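Local coordinates for protein tryptophan synthase alpha chain (Campylobacter jejuni, PDB 3THA) that probably cleaves indoleglycerol phosphate to indole and glyceraldehyde 3-phosphate, as the alpha subunit of the enzyme that makes tryptophan, at residues 20-25 and 32-37. Residues are numbered along the deposited sequence; the frame is centred on the assembly and turned at random.
Sequences TVLGYP and AFLQRL
The ring of Phe-33 meets Thr-20 obliquely, with CG2 of Thr-20 4.2 Å from CE2 of Phe-33. Beyond the two segments the same ring packs edge-to-face with Phe-234 and also touches Ile-246 of helix 239-248. Phe-33 holds CG opposite its own backbone N (chi1 -179°), which carries the ring off the helix toward the strand. Thr-20 approaches with its methyl, not its hydroxyl; the two side chains run past one another in opposite directions. Beside this pair, Leu-22 and Leu-34 make the second touch, a methyl-to-methyl contact with Leu-22 CD2 4.1 Å from Leu-34 CD1. These leucines cross at about a right angle, and in each CG lies opposite the carbonyl carbon (chi1 -75° in Leu-22, -71° in Leu-34). Their CB atoms do not head straight across, but the branched ends come nearer and bridge a gap in which the nearest CA atoms, those of Leu-22 and Phe-33, are 9.7 Å apart.

This is the first beta-alpha-beta unit of the TIM barrel: strand 15-21 leads through a loop into helix 27-35, which packs on the outside of the barrel before the chain returns as the parallel strand 44-48. Leu-45 of that strand lies against both Phe-33 and Leu-34, while Phe-33 also reaches Thr-20, so the helix packs over both strands. The chain leaves the first strand in a type II turn from Val-21 to Tyr-24, closed by a weak bond from Tyr-24 N to Val-21 O at 3.4 Å. Thr-20 also pairs through its backbone with Glu-46, one of two predicted proton acceptors, whose side chain is about 7 Å from that of Thr-20.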
# COMPACT_ATOMS: atom_id res chain seq x y z
N THR B 20 1.00 -2.44 -14.27
CA THR B 20 -0.29 -1.81 -14.56
C THR B 20 -1.35 -2.42 -13.65
O THR B 20 -1.19 -3.54 -13.13
CB THR B 20 -0.78 -1.97 -16.07
OG1 THR B 20 -1.95 -1.16 -16.31
CG2 THR B 20 -1.16 -3.41 -16.40
N VAL B 21 -2.43 -1.69 -13.47
CA VAL B 21 -3.58 -2.18 -12.74
C VAL B 21 -4.61 -2.69 -13.77
O VAL B 21 -5.12 -1.93 -14.57
CB VAL B 21 -4.22 -1.06 -11.88
CG1 VAL B 21 -5.20 -1.67 -10.86
CG2 VAL B 21 -3.15 -0.27 -11.14
N LEU B 22 -4.90 -3.98 -13.72
CA LEU B 22 -5.88 -4.58 -14.59
C LEU B 22 -7.23 -3.98 -14.29
O LEU B 22 -7.59 -3.84 -13.13
CB LEU B 22 -5.88 -6.07 -14.36
CG LEU B 22 -4.64 -6.71 -15.00
CD1 LEU B 22 -4.70 -8.20 -14.87
CD2 LEU B 22 -4.55 -6.36 -16.50
N GLY B 23 -7.96 -3.59 -15.33
CA GLY B 23 -9.31 -3.03 -15.16
C GLY B 23 -9.35 -1.50 -15.09
O GLY B 23 -10.40 -0.93 -14.86
N TYR B 24 -8.22 -0.86 -15.32
CA TYR B 24 -8.12 0.57 -15.25
C TYR B 24 -7.71 1.18 -16.61
O TYR B 24 -6.61 0.87 -17.10
CB TYR B 24 -7.09 0.96 -14.18
CG TYR B 24 -6.87 2.46 -14.15
CD1 TYR B 24 -7.91 3.33 -13.83
CD2 TYR B 24 -5.63 3.02 -14.50
CE1 TYR B 24 -7.71 4.72 -13.81
CE2 TYR B 24 -5.44 4.41 -14.50
CZ TYR B 24 -6.47 5.24 -14.14
OH TYR B 24 -6.31 6.62 -14.13
N PRO B 25 -8.53 2.07 -17.20
CA PRO B 25 -9.78 2.62 -16.70
C PRO B 25 -10.97 1.70 -16.93
O PRO B 25 -12.09 2.02 -16.47
CB PRO B 25 -9.95 3.92 -17.50
CG PRO B 25 -8.92 3.86 -18.62
CD PRO B 25 -8.29 2.51 -18.58
N ALA B 32 -6.96 -4.82 -24.50
CA ALA B 32 -6.34 -4.37 -25.73
C ALA B 32 -4.86 -4.11 -25.49
O ALA B 32 -4.03 -4.38 -26.35
CB ALA B 32 -7.05 -3.16 -26.30
N PHE B 33 -4.54 -3.60 -24.30
CA PHE B 33 -3.14 -3.46 -23.87
C PHE B 33 -2.38 -4.79 -24.01
O PHE B 33 -1.35 -4.86 -24.67
CB PHE B 33 -3.02 -2.93 -22.42
CG PHE B 33 -1.57 -2.74 -21.94
CD1 PHE B 33 -0.67 -1.99 -22.68
CD2 PHE B 33 -1.14 -3.31 -20.78
CE1 PHE B 33 0.65 -1.83 -22.27
CE2 PHE B 33 0.20 -3.13 -20.35
CZ PHE B 33 1.08 -2.41 -21.11
N LEU B 34 -2.87 -5.81 -23.32
CA LEU B 34 -2.20 -7.13 -23.28
C LEU B 34 -1.98 -7.69 -24.67
O LEU B 34 -0.92 -8.20 -24.98
CB LEU B 34 -2.98 -8.10 -22.39
CG LEU B 34 -2.84 -7.69 -20.89
CD1 LEU B 34 -3.79 -8.46 -19.94
CD2 LEU B 34 -1.41 -7.83 -20.43
N GLN B 35 -2.98 -7.56 -25.53
CA GLN B 35 -2.84 -8.06 -26.86
C GLN B 35 -1.73 -7.35 -27.61
O GLN B 35 -1.22 -7.88 -28.59
CB GLN B 35 -4.17 -7.94 -27.61
CG GLN B 35 -5.31 -8.73 -26.99
CD GLN B 35 -5.25 -10.24 -27.26
OE1 GLN B 35 -4.18 -10.88 -27.25
NE2 GLN B 35 -6.42 -10.82 -27.50
N ARG B 36 -1.35 -6.15 -27.17
CA ARG B 36 -0.32 -5.41 -27.89
C ARG B 36 1.05 -5.51 -27.20
O ARG B 36 2.02 -4.87 -27.58
CB ARG B 36 -0.77 -3.97 -28.16
CG ARG B 36 -1.68 -3.81 -29.41
CD ARG B 36 -2.44 -2.48 -29.44
NE ARG B 36 -1.55 -1.39 -29.84
CZ ARG B 36 -1.94 -0.16 -30.18
NH1 ARG B 36 -3.22 0.17 -30.20
NH2 ARG B 36 -1.03 0.74 -30.53
N LEU B 37 1.12 -6.35 -26.19
CA LEU B 37 2.32 -6.42 -25.36
C LEU B 37 3.53 -6.87 -26.18
O LEU B 37 4.63 -6.39 -25.99
CB LEU B 37 2.05 -7.34 -24.17
CG LEU B 37 3.00 -7.27 -22.99
CD1 LEU B 37 3.06 -5.78 -22.46
CD2 LEU B 37 2.54 -8.27 -21.92